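Local structure of macrolide 2'-phosphotransferase MphH (Brachybacterium faecium, 5UXD) at residues Gly23-Thr28 / Phe39-Asp44; Phe35-Ala40 / Asp47-Leu52; Ala63-Leu68 / Asp216-Ala221. The protein is a macrolide 2'-phosphotransferase that binds azithromycin and probably confers resistance by phosphorylating macrolide antibiotics at the 2'-hydroxyl. All blocks are in the same frame, centred on the assembly; numbering follows the deposited sequence. Where two conformers were deposited one is given.

Contact 1 of 3, residues Gly23-Thr28 / Phe39-Asp44; sequences GGTLRT and FARAHD. With ZIT (azithromycin), chain I.
T25 meets R41 through the shortest atom contact between the two segments. The backbone N of R41 donates to T25 OG1 at 2.8 Å, and the bond is almost straight at 174°. The first torsion of T25 (chi1 72°) sets OG1 between its own backbone N and carbonyl carbon, facing the incoming N-H. The same hydroxyl also bonds to the carbonyl O of D22, so two backbone groups grip it. T25 CG2 lies at the edge of the R41 guanidinium, near its plane, and the two side chains cross at about a right angle.

The packing is tight and apolar around L26 and A40. L26 CG rests 3.9 Å from A40 CB, and L7, L10 and L11 of helix 7-16 also pack on L26.

The strands themselves are joined by their backbones. R27 and F39 form one antiparallel hydrogen-bonded pair: R27 N reaches F39 O at 2.9 Å, and F39 N returns a bond to R27 O at 2.9 Å. F39 O also receives a CA-H contact from L26 CA at 3.3 Å.

The other side is looser. R27 and F39 share this face, but the R27 chain leads away from F39 and is exposed; its NE makes a weak bond to Q1 O. The R41 chain bends at chi3 (-25°) and its NH1 forms a salt bridge with D47. One guanidinium face lies under the azithromycin methyl C17, with NE 4.2 Å from it. Beyond R41 the antibiotic lies along backbone carbonyls, with H43 O 3.4 Å from ZIT C20.

A type I turn from G23 to L26 leads into strand 26-29. The arrangement is an antiparallel beta hairpin in the N-terminal lobe of a kinase-like fold, with an azithromycin molecule bound at its outer end.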
loop_
_atom_site.group_PDB
_atom_site.type_symbol
_atom_site.label_atom_id
_atom_site.label_comp_id
_atom_site.label_asym_id
_atom_site.label_seq_id
_atom_site.Cartn_x
_atom_site.Cartn_y
_atom_site.Cartn_z
ATOM N N GLY A 23 26.242 -12.524 11.775
ATOM C CA GLY A 23 26.311 -11.112 12.114
ATOM C C GLY A 23 27.117 -10.290 11.130
ATOM O O GLY A 23 26.876 -9.090 10.973
ATOM N N GLY A 24 28.069 -10.921 10.444
ATOM C CA GLY A 24 28.836 -10.228 9.431
ATOM C C GLY A 24 27.994 -9.669 8.304
ATOM O O GLY A 24 28.435 -8.747 7.611
ATOM N N THR A 25 26.790 -10.202 8.112
ATOM C CA THR A 25 25.901 -9.780 7.046
ATOM C C THR A 25 24.814 -8.827 7.520
ATOM O O THR A 25 23.988 -8.409 6.705
ATOM C CB THR A 25 25.235 -11.000 6.393
ATOM O OG1 THR A 25 24.262 -11.546 7.294
ATOM C CG2 THR A 25 26.256 -12.061 6.060
ATOM N N LEU A 26 24.771 -8.484 8.807
ATOM C CA LEU A 26 23.612 -7.776 9.333
ATOM C C LEU A 26 23.691 -6.292 8.996
ATOM O O LEU A 26 24.736 -5.664 9.178
ATOM C CB LEU A 26 23.499 -7.971 10.842
ATOM C CG LEU A 26 22.064 -7.786 11.320
ATOM C CD1 LEU A 26 21.730 -8.809 12.385
ATOM C CD2 LEU A 26 21.852 -6.366 11.827
ATOM N N ARG A 27 22.586 -5.746 8.481
ATOM C CA ARG A 27 22.445 -4.330 8.181
ATOM C C ARG A 27 21.100 -3.862 8.721
ATOM O O ARG A 27 20.188 -4.663 8.924
ATOM C CB ARG A 27 22.531 -4.053 6.670
ATOM C CG ARG A 27 23.878 -4.393 6.046
ATOM C CD ARG A 27 23.925 -4.017 4.564
ATOM N NE ARG A 27 24.942 -3.001 4.287
ATOM C CZ ARG A 27 26.152 -3.262 3.798
ATOM N NH1 ARG A 27 26.505 -4.515 3.525
ATOM N NH2 ARG A 27 27.012 -2.274 3.583
ATOM N N THR A 28 20.974 -2.561 8.968
ATOM C CA THR A 28 19.716 -2.033 9.480
ATOM C C THR A 28 19.255 -0.843 8.652
ATOM O O THR A 28 20.066 -0.093 8.101
ATOM C CB THR A 28 19.807 -1.606 10.958
ATOM O OG1 THR A 28 20.838 -0.628 11.120
ATOM C CG2 THR A 28 20.080 -2.809 11.864
ATOM N N PHE A 39 18.236 -6.647 8.072
ATOM C CA PHE A 39 18.415 -7.703 7.085
ATOM C C PHE A 39 19.674 -8.485 7.422
ATOM O O PHE A 39 20.719 -7.887 7.693
ATOM C CB PHE A 39 18.558 -7.138 5.666
ATOM C CG PHE A 39 17.541 -6.094 5.320
ATOM C CD1 PHE A 39 16.313 -6.456 4.803
ATOM C CD2 PHE A 39 17.817 -4.749 5.510
ATOM C CE1 PHE A 39 15.375 -5.497 4.481
ATOM C CE2 PHE A 39 16.881 -3.779 5.185
ATOM C CZ PHE A 39 15.661 -4.153 4.673
ATOM N N ALA A 40 19.592 -9.815 7.377
ATOM C CA ALA A 40 20.780 -10.625 7.610
ATOM C C ALA A 40 20.617 -11.962 6.913
ATOM O O ALA A 40 19.505 -12.375 6.577
ATOM C CB ALA A 40 21.037 -10.849 9.112
ATOM N N ARG A 41 21.742 -12.638 6.714
ATOM C CA ARG A 41 21.732 -14.014 6.242
ATOM C C ARG A 41 21.752 -14.960 7.434
ATOM O O ARG A 41 22.472 -14.734 8.411
ATOM C CB ARG A 41 22.916 -14.281 5.318
ATOM C CG ARG A 41 22.797 -15.566 4.511
ATOM C CD ARG A 41 23.898 -15.683 3.461
ATOM N NE ARG A 41 24.427 -14.385 3.050
ATOM C CZ ARG A 41 24.069 -13.744 1.943
ATOM N NH1 ARG A 41 23.163 -14.268 1.122
ATOM N NH2 ARG A 41 24.616 -12.571 1.656
ATOM N N ALA A 42 20.943 -16.014 7.360
ATOM C CA ALA A 42 20.967 -17.021 8.408
ATOM C C ALA A 42 22.134 -17.983 8.190
ATOM O O ALA A 42 22.729 -18.049 7.111
ATOM C CB ALA A 42 19.638 -17.776 8.460
ATOM N N HIS A 43 22.475 -18.726 9.245
ATOM C CA HIS A 43 23.619 -19.629 9.186
ATOM C C HIS A 43 23.464 -20.686 8.100
ATOM O O HIS A 43 24.471 -21.228 7.632
ATOM C CB HIS A 43 23.847 -20.274 10.552
ATOM C CG HIS A 43 24.518 -19.364 11.535
ATOM N ND1 HIS A 43 24.756 -19.722 12.845
ATOM C CD2 HIS A 43 24.995 -18.103 11.398
ATOM C CE1 HIS A 43 25.352 -18.723 13.472
ATOM N NE2 HIS A 43 25.508 -17.729 12.616
ATOM N N ASP A 44 22.229 -21.007 7.717
ATOM C CA ASP A 44 22.002 -21.935 6.618
ATOM C C ASP A 44 21.951 -21.241 5.257
ATOM O O ASP A 44 21.606 -21.887 4.262
ATOM C CB ASP A 44 20.724 -22.751 6.855
ATOM C CG ASP A 44 19.447 -21.919 6.780
ATOM O OD1 ASP A 44 19.479 -20.732 6.378
ATOM O OD2 ASP A 44 18.381 -22.476 7.128
HETATM C C1 ZIT I . 30.148 -16.520 2.104
HETATM C C2 ZIT I . 29.017 -17.166 1.229
HETATM C C3 ZIT I . 29.010 -18.685 1.324
HETATM C C4 ZIT I . 28.931 -19.298 2.765
HETATM C C5 ZIT I . 27.495 -19.343 3.362
HETATM C C6 ZIT I . 27.443 -19.153 4.864
HETATM C C7 ZIT I . 28.019 -20.362 5.639
HETATM C C8 ZIT I . 28.222 -20.041 7.155
HETATM C C9 ZIT I . 29.713 -19.724 7.454
HETATM N N10 ZIT I . 30.064 -18.271 7.040
HETATM C C11 ZIT I . 31.410 -18.186 6.518
HETATM C C12 ZIT I . 31.500 -17.087 5.449
HETATM C C13 ZIT I . 32.637 -17.275 4.443
HETATM C C14 ZIT I . 32.321 -16.524 3.152
HETATM C C15 ZIT I . 33.583 -16.321 2.338
HETATM C C16 ZIT I . 33.223 -15.568 1.018
HETATM C C17 ZIT I . 27.723 -16.504 1.575
HETATM C C18 ZIT I . 29.515 -20.686 2.669
HETATM C C19 ZIT I . 25.975 -18.967 5.277
HETATM C C20 ZIT I . 27.815 -21.195 7.940
HETATM C C21 ZIT I . 29.835 -17.362 8.173
HETATM C C22 ZIT I . 32.409 -17.953 7.632
HETATM C C23 ZIT I . 32.892 -18.767 4.150
HETATM O O1 ZIT I . 30.012 -15.400 2.559
HETATM O O6 ZIT I . 28.166 -17.982 5.202
HETATM O O12 ZIT I . 31.683 -15.833 6.061
HETATM O O13 ZIT I . 33.825 -16.682 4.977
HETATM O O14 ZIT I . 31.409 -17.291 2.361
HETATM C C1A ZIT I . 26.125 -20.598 1.829
HETATM C C2A ZIT I . 25.246 -21.823 1.803
HETATM C C3A ZIT I . 24.504 -21.911 0.521
HETATM C C4A ZIT I . 23.725 -20.685 0.255
HETATM C C5A ZIT I . 24.629 -19.449 0.301
HETATM C C6A ZIT I . 23.862 -18.207 0.120
HETATM C C7A ZIT I . 22.952 -23.351 -0.640
HETATM C C8A ZIT I . 22.727 -23.124 1.689
HETATM O O1A ZIT I . 26.813 -20.558 3.061
HETATM O O2A ZIT I . 26.062 -22.996 1.939
HETATM N N3A ZIT I . 23.677 -23.152 0.580
HETATM O O5A ZIT I . 25.363 -19.364 1.580
HETATM C C1B ZIT I . 30.174 -19.220 -0.738
HETATM C C2B ZIT I . 31.558 -19.370 -1.326
HETATM C C3B ZIT I . 32.032 -20.792 -1.492
HETATM C C4B ZIT I . 30.968 -21.703 -2.004
HETATM C C5B ZIT I . 29.754 -21.631 -1.114
HETATM C C6B ZIT I . 28.686 -22.598 -1.569
HETATM C C7B ZIT I . 33.268 -20.784 -2.484
HETATM C C8B ZIT I . 33.383 -20.568 0.504
HETATM O O1B ZIT I . 30.202 -19.211 0.669
HETATM O O3B ZIT I . 32.440 -21.331 -0.220
HETATM O O4B ZIT I . 31.438 -23.066 -2.052
HETATM O O5B ZIT I . 29.197 -20.270 -1.177
#

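Contact 2 of 3, residues Phe35-Ala40 / Asp47-Leu52; sequences FRVAFA and DWVLRL
The F35 ring carries the R51 guanidinium on one face, a cation-pi contact. R51 CZ stands 4.1 Å from the ring centroid and only 9° off the ring normal. The two planes are 34° apart. NH2 comes nearest, 3.3 Å from F35 CE1 and offset toward the rim. The R51 chain bends at chi3 (71°), which brings the flat group to the ring. Its NH1 has a long, weak ion pair with E65.

Backbone hydrogen bonds join the strands. R36 with L52, A38 with L50 and A40 with W48 are hydrogen-bonded pairs, two bonds each. L50 N to A38 O and L52 N to R36 O are the short ones, each 2.6 Å. A40 N to W48 O is longer at 3.2 Å. The non-hydrogen-bonded pairs between them add CA-H contacts, such as V37 CA to L50 O at 3.2 Å.

Apolar packing differs on the two faces. On the face with V37 and R51, V49 CG2 sits at the edge of the F39 ring, 3.8 Å from CD1, and V49 CG1 meets V37. On the opposite face A38 CB lies 4.1 Å from L50 CB. Helix 7-16 covers L50 and L52 there.

R36, on that same face, forms salt bridges with E30 and D6. R51 and E30 bind GDP in another structure of this protein. The arrangement is an antiparallel beta hairpin of the N-terminal lobe. R51, facing E65 of helix 59-72, probably takes the place of the strand lysine that pairs with a helix glutamate in protein kinases.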
loop_
_atom_site.group_PDB
_atom_site.type_symbol
_atom_site.label_atom_id
_atom_site.label_comp_id
_atom_site.label_asym_id
_atom_site.label_seq_id
_atom_site.Cartn_x
_atom_site.Cartn_y
_atom_site.Cartn_z
ATOM N N PHE A 35 8.734 0.860 12.944
ATOM C CA PHE A 35 9.562 -0.323 13.104
ATOM C C PHE A 35 11.009 0.012 12.777
ATOM O O PHE A 35 11.298 0.849 11.918
ATOM C CB PHE A 35 9.130 -1.476 12.194
ATOM C CG PHE A 35 7.729 -1.954 12.420
ATOM C CD1 PHE A 35 6.660 -1.284 11.858
ATOM C CD2 PHE A 35 7.488 -3.092 13.164
ATOM C CE1 PHE A 35 5.371 -1.732 12.057
ATOM C CE2 PHE A 35 6.205 -3.543 13.368
ATOM C CZ PHE A 35 5.147 -2.862 12.813
ATOM N N ARG A 36 11.911 -0.651 13.478
ATOM C CA ARG A 36 13.296 -0.762 13.047
ATOM C C ARG A 36 13.402 -2.031 12.211
ATOM O O ARG A 36 12.797 -3.045 12.550
ATOM C CB ARG A 36 14.222 -0.824 14.257
ATOM C CG ARG A 36 15.672 -0.516 13.974
ATOM C CD ARG A 36 16.489 -0.685 15.231
ATOM N NE ARG A 36 17.914 -0.608 14.948
ATOM C CZ ARG A 36 18.860 -1.047 15.769
ATOM N NH1 ARG A 36 18.523 -1.593 16.933
ATOM N NH2 ARG A 36 20.134 -0.940 15.424
ATOM N N VAL A 37 14.123 -1.966 11.095
ATOM C CA VAL A 37 14.203 -3.087 10.162
ATOM C C VAL A 37 15.654 -3.531 10.033
ATOM O O VAL A 37 16.551 -2.695 9.877
ATOM C CB VAL A 37 13.627 -2.720 8.784
ATOM C CG1 VAL A 37 13.823 -3.871 7.804
ATOM C CG2 VAL A 37 12.142 -2.342 8.905
ATOM N N ALA A 38 15.883 -4.843 10.095
ATOM C CA ALA A 38 17.206 -5.408 9.870
ATOM C C ALA A 38 17.143 -6.512 8.820
ATOM O O ALA A 38 16.138 -7.218 8.687
ATOM C CB ALA A 38 17.823 -5.962 11.169
ATOM N N PHE A 39 18.236 -6.647 8.072
ATOM C CA PHE A 39 18.415 -7.703 7.085
ATOM C C PHE A 39 19.674 -8.485 7.422
ATOM O O PHE A 39 20.719 -7.887 7.693
ATOM C CB PHE A 39 18.558 -7.138 5.666
ATOM C CG PHE A 39 17.541 -6.094 5.320
ATOM C CD1 PHE A 39 16.313 -6.456 4.803
ATOM C CD2 PHE A 39 17.817 -4.749 5.510
ATOM C CE1 PHE A 39 15.375 -5.497 4.481
ATOM C CE2 PHE A 39 16.881 -3.779 5.185
ATOM C CZ PHE A 39 15.661 -4.153 4.673
ATOM N N ALA A 40 19.592 -9.815 7.377
ATOM C CA ALA A 40 20.780 -10.625 7.610
ATOM C C ALA A 40 20.617 -11.962 6.913
ATOM O O ALA A 40 19.505 -12.375 6.577
ATOM C CB ALA A 40 21.037 -10.849 9.112
ATOM N N ASP A 47 18.284 -15.608 3.294
ATOM C CA ASP A 47 18.177 -14.184 3.591
ATOM C C ASP A 47 16.898 -13.890 4.366
ATOM O O ASP A 47 15.828 -14.412 4.041
ATOM C CB ASP A 47 18.194 -13.355 2.304
ATOM C CG ASP A 47 19.530 -13.413 1.591
ATOM O OD1 ASP A 47 19.533 -13.532 0.348
ATOM O OD2 ASP A 47 20.574 -13.338 2.271
ATOM N N TRP A 48 17.012 -13.018 5.371
ATOM C CA TRP A 48 15.927 -12.735 6.297
ATOM C C TRP A 48 15.712 -11.234 6.426
ATOM O O TRP A 48 16.646 -10.439 6.279
ATOM C CB TRP A 48 16.216 -13.339 7.686
ATOM C CG TRP A 48 15.941 -14.809 7.754
ATOM C CD1 TRP A 48 16.778 -15.822 7.389
ATOM C CD2 TRP A 48 14.721 -15.431 8.192
ATOM N NE1 TRP A 48 16.157 -17.035 7.578
ATOM C CE2 TRP A 48 14.894 -16.820 8.064
ATOM C CE3 TRP A 48 13.500 -14.939 8.670
ATOM C CZ2 TRP A 48 13.902 -17.732 8.417
ATOM C CZ3 TRP A 48 12.511 -15.844 9.023
ATOM C CH2 TRP A 48 12.720 -17.228 8.889
ATOM N N VAL A 49 14.465 -10.861 6.700
ATOM C CA VAL A 49 14.086 -9.510 7.097
ATOM C C VAL A 49 13.571 -9.564 8.530
ATOM O O VAL A 49 12.783 -10.450 8.888
ATOM C CB VAL A 49 13.009 -8.929 6.157
ATOM C CG1 VAL A 49 12.649 -7.495 6.560
ATOM C CG2 VAL A 49 13.481 -8.988 4.708
ATOM N N LEU A 50 14.016 -8.617 9.350
ATOM C CA LEU A 50 13.575 -8.508 10.732
ATOM C C LEU A 50 12.882 -7.165 10.913
ATOM O O LEU A 50 13.404 -6.132 10.489
ATOM C CB LEU A 50 14.755 -8.647 11.701
ATOM C CG LEU A 50 15.337 -10.059 11.811
ATOM C CD1 LEU A 50 16.282 -10.364 10.642
ATOM C CD2 LEU A 50 16.053 -10.251 13.142
ATOM N N ARG A 51 11.692 -7.188 11.517
ATOM C CA ARG A 51 10.953 -5.970 11.836
ATOM C C ARG A 51 10.848 -5.865 13.348
ATOM O O ARG A 51 10.319 -6.774 13.995
ATOM C CB ARG A 51 9.559 -5.963 11.200
ATOM C CG ARG A 51 9.564 -6.150 9.699
ATOM C CD ARG A 51 8.131 -6.261 9.175
ATOM N NE ARG A 51 7.422 -4.986 9.227
ATOM C CZ ARG A 51 6.105 -4.866 9.388
ATOM N NH1 ARG A 51 5.346 -5.941 9.535
ATOM N NH2 ARG A 51 5.547 -3.664 9.411
ATOM N N LEU A 52 11.366 -4.770 13.910
ATOM C CA LEU A 52 11.371 -4.592 15.359
ATOM C C LEU A 52 10.373 -3.516 15.760
ATOM O O LEU A 52 10.605 -2.331 15.475
ATOM C CB LEU A 52 12.772 -4.228 15.848
ATOM C CG LEU A 52 13.766 -5.393 15.944
ATOM C CD1 LEU A 52 14.231 -5.866 14.570
ATOM C CD2 LEU A 52 14.943 -4.958 16.781
#

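Contact 3 of 3, residues Ala63-Leu68 / Asp216-Ala221; sequences AVEGRL and DWTTAA
E65 has the most surface buried here, and its carboxylate meets the methyl group of T218. E65 OE1 lies 3.4 Å from T218 CG2, and the two side chains cross at a slant. The glutamate reaches this far because its chain is fully stretched: CG is anti to the backbone N (chi1 175°) and CD continues the line (chi2 -178°). OE2 turns to a water instead. That water donates to E65 OE2 over a short 2.5 Å and accepts from W217 N at 3.0 Å. It also lies in the plane of the W217 ring, at its edge, 3.3 Å from CD1.

L68 comes next, one turn further along helix 59-72. Its CD2 branch does all the touching. It presses on A220 CB at 3.4 Å, tighter than usual for two carbons. The same methyl lies 4.0 Å from W217 CB and meets the ring obliquely at CE3.

W217 is the third. Its CB faces the helix, but its indole leads away from residues 63-68 and packs on L69 and L72, further along helix 59-72. H196 meets the indole edge-to-face, and NE1 bonds to V214 O. A type I turn from W217 to A220 brings both residues against L68. Its A220 N to W217 O bond is weak, at 3.4 Å.

D216, just before W217, binds magnesium in another structure of this protein, as does H203. The CB of D216 points away from the helix. The chemistry is consistent with an indirect link: E65 faces R51 of the GDP site with one oxygen and, through a single water on the other, is joined to the backbone N next to the metal-binding aspartate.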
loop_
_atom_site.group_PDB
_atom_site.type_symbol
_atom_site.label_atom_id
_atom_site.label_comp_id
_atom_site.label_asym_id
_atom_site.label_seq_id
_atom_site.Cartn_x
_atom_site.Cartn_y
_atom_site.Cartn_z
ATOM N N ALA A 63 -0.843 -7.194 13.950
ATOM C CA ALA A 63 -1.595 -8.431 14.116
ATOM C C ALA A 63 -2.603 -8.615 12.986
ATOM O O ALA A 63 -2.772 -9.728 12.475
ATOM C CB ALA A 63 -2.290 -8.453 15.476
ATOM N N VAL A 64 -3.282 -7.536 12.586
ATOM C CA VAL A 64 -4.214 -7.610 11.460
ATOM C C VAL A 64 -3.470 -8.003 10.197
ATOM O O VAL A 64 -3.905 -8.883 9.442
ATOM C CB VAL A 64 -4.942 -6.266 11.267
ATOM C CG1 VAL A 64 -5.770 -6.287 9.972
ATOM C CG2 VAL A 64 -5.833 -5.958 12.450
ATOM N N GLU A 65 -2.340 -7.333 9.948
ATOM C CA GLU A 65 -1.530 -7.610 8.769
ATOM C C GLU A 65 -1.060 -9.057 8.758
ATOM O O GLU A 65 -1.056 -9.709 7.707
ATOM C CB GLU A 65 -0.341 -6.650 8.728
ATOM C CG GLU A 65 0.651 -6.927 7.608
ATOM C CD GLU A 65 1.828 -5.981 7.627
ATOM O OE1 GLU A 65 2.140 -5.432 8.710
ATOM O OE2 GLU A 65 2.445 -5.788 6.561
ATOM N N GLY A 66 -0.684 -9.586 9.923
ATOM C CA GLY A 66 -0.268 -10.975 9.984
ATOM C C GLY A 66 -1.391 -11.928 9.631
ATOM O O GLY A 66 -1.183 -12.908 8.913
ATOM N N ARG A 67 -2.597 -11.657 10.133
ATOM C CA ARG A 67 -3.729 -12.508 9.795
ATOM C C ARG A 67 -4.052 -12.411 8.313
ATOM O O ARG A 67 -4.372 -13.417 7.672
ATOM C CB ARG A 67 -4.949 -12.134 10.641
ATOM C CG ARG A 67 -4.845 -12.562 12.108
ATOM C CD ARG A 67 -6.176 -12.387 12.861
ATOM N NE ARG A 67 -6.518 -10.979 13.074
ATOM C CZ ARG A 67 -6.147 -10.253 14.126
ATOM N NH1 ARG A 67 -5.389 -10.778 15.077
ATOM N NH2 ARG A 67 -6.519 -8.983 14.217
ATOM N N LEU A 68 -3.961 -11.207 7.750
ATOM C CA LEU A 68 -4.219 -11.036 6.326
ATOM C C LEU A 68 -3.208 -11.811 5.487
ATOM O O LEU A 68 -3.583 -12.538 4.559
ATOM C CB LEU A 68 -4.197 -9.554 5.981
ATOM C CG LEU A 68 -4.414 -9.302 4.503
ATOM C CD1 LEU A 68 -5.839 -9.653 4.143
ATOM C CD2 LEU A 68 -4.117 -7.866 4.241
ATOM N N ASP A 216 3.867 -4.646 1.966
ATOM C CA ASP A 216 3.259 -3.591 2.787
ATOM C C ASP A 216 1.736 -3.590 2.656
ATOM O O ASP A 216 1.136 -2.716 2.045
ATOM C CB ASP A 216 3.858 -2.218 2.431
ATOM C CG ASP A 216 5.389 -2.265 2.359
ATOM O OD1 ASP A 216 6.054 -2.731 3.301
ATOM O OD2 ASP A 216 5.925 -1.798 1.341
ATOM N N TRP A 217 1.161 -4.553 3.375
ATOM C CA TRP A 217 -0.269 -4.834 3.337
ATOM C C TRP A 217 -1.055 -4.149 4.457
ATOM O O TRP A 217 -2.180 -4.571 4.762
ATOM C CB TRP A 217 -0.486 -6.351 3.387
ATOM C CG TRP A 217 -0.096 -7.018 2.094
ATOM C CD1 TRP A 217 1.130 -7.523 1.767
ATOM C CD2 TRP A 217 -0.928 -7.208 0.949
ATOM N NE1 TRP A 217 1.106 -8.026 0.486
ATOM C CE2 TRP A 217 -0.146 -7.845 -0.037
ATOM C CE3 TRP A 217 -2.260 -6.922 0.666
ATOM C CZ2 TRP A 217 -0.653 -8.198 -1.282
ATOM C CZ3 TRP A 217 -2.762 -7.254 -0.579
ATOM C CH2 TRP A 217 -1.963 -7.887 -1.539
ATOM N N THR A 218 -0.506 -3.100 5.082
ATOM C CA THR A 218 -1.245 -2.466 6.180
ATOM C C THR A 218 -2.447 -1.647 5.709
ATOM O O THR A 218 -3.333 -1.367 6.519
ATOM C CB THR A 218 -0.322 -1.584 7.033
ATOM O OG1 THR A 218 0.379 -0.642 6.209
ATOM C CG2 THR A 218 0.688 -2.453 7.781
ATOM N N THR A 219 -2.517 -1.258 4.436
ATOM C CA THR A 219 -3.642 -0.455 3.957
ATOM C C THR A 219 -4.784 -1.296 3.403
ATOM O O THR A 219 -5.755 -0.733 2.870
ATOM C CB THR A 219 -3.170 0.548 2.889
ATOM O OG1 THR A 219 -2.448 -0.133 1.853
ATOM C CG2 THR A 219 -2.256 1.593 3.502
ATOM N N ALA A 220 -4.695 -2.622 3.504
ATOM C CA ALA A 220 -5.696 -3.485 2.891
ATOM C C ALA A 220 -7.056 -3.295 3.551
ATOM O O ALA A 220 -7.156 -3.025 4.750
ATOM C CB ALA A 220 -5.279 -4.948 2.997
ATOM N N ALA A 221 -8.104 -3.449 2.744
ATOM C CA ALA A 221 -9.483 -3.226 3.153
ATOM C C ALA A 221 -10.400 -3.821 2.097
ATOM O O ALA A 221 -10.044 -3.873 0.919
ATOM C CB ALA A 221 -9.773 -1.729 3.324
HETATM O O HOH W 1 3.073 -6.640 4.342
#

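Overall arrangement
Contacts 1 and 2 overlap along the chain; contact 3 opens after both. Contacts 1 and 2 touch, with centres 9 Å apart. They share F39, A40 and strand 35-42, which pairs with strand 26-29 on one edge and strand 47-53 on the other in one antiparallel sheet. Contact 3 lies 18 Å from contact 2 between centres and touches it, and helix 59-72 follows strand 47-53 in the chain. Contacts 1 and 3 do not touch; their centres are 26 Å apart. The series runs from an azithromycin at the end of strand 35-42, past GDP-binding R51, to the magnesium-binding loop. Neither GDP nor magnesium is bound in this model.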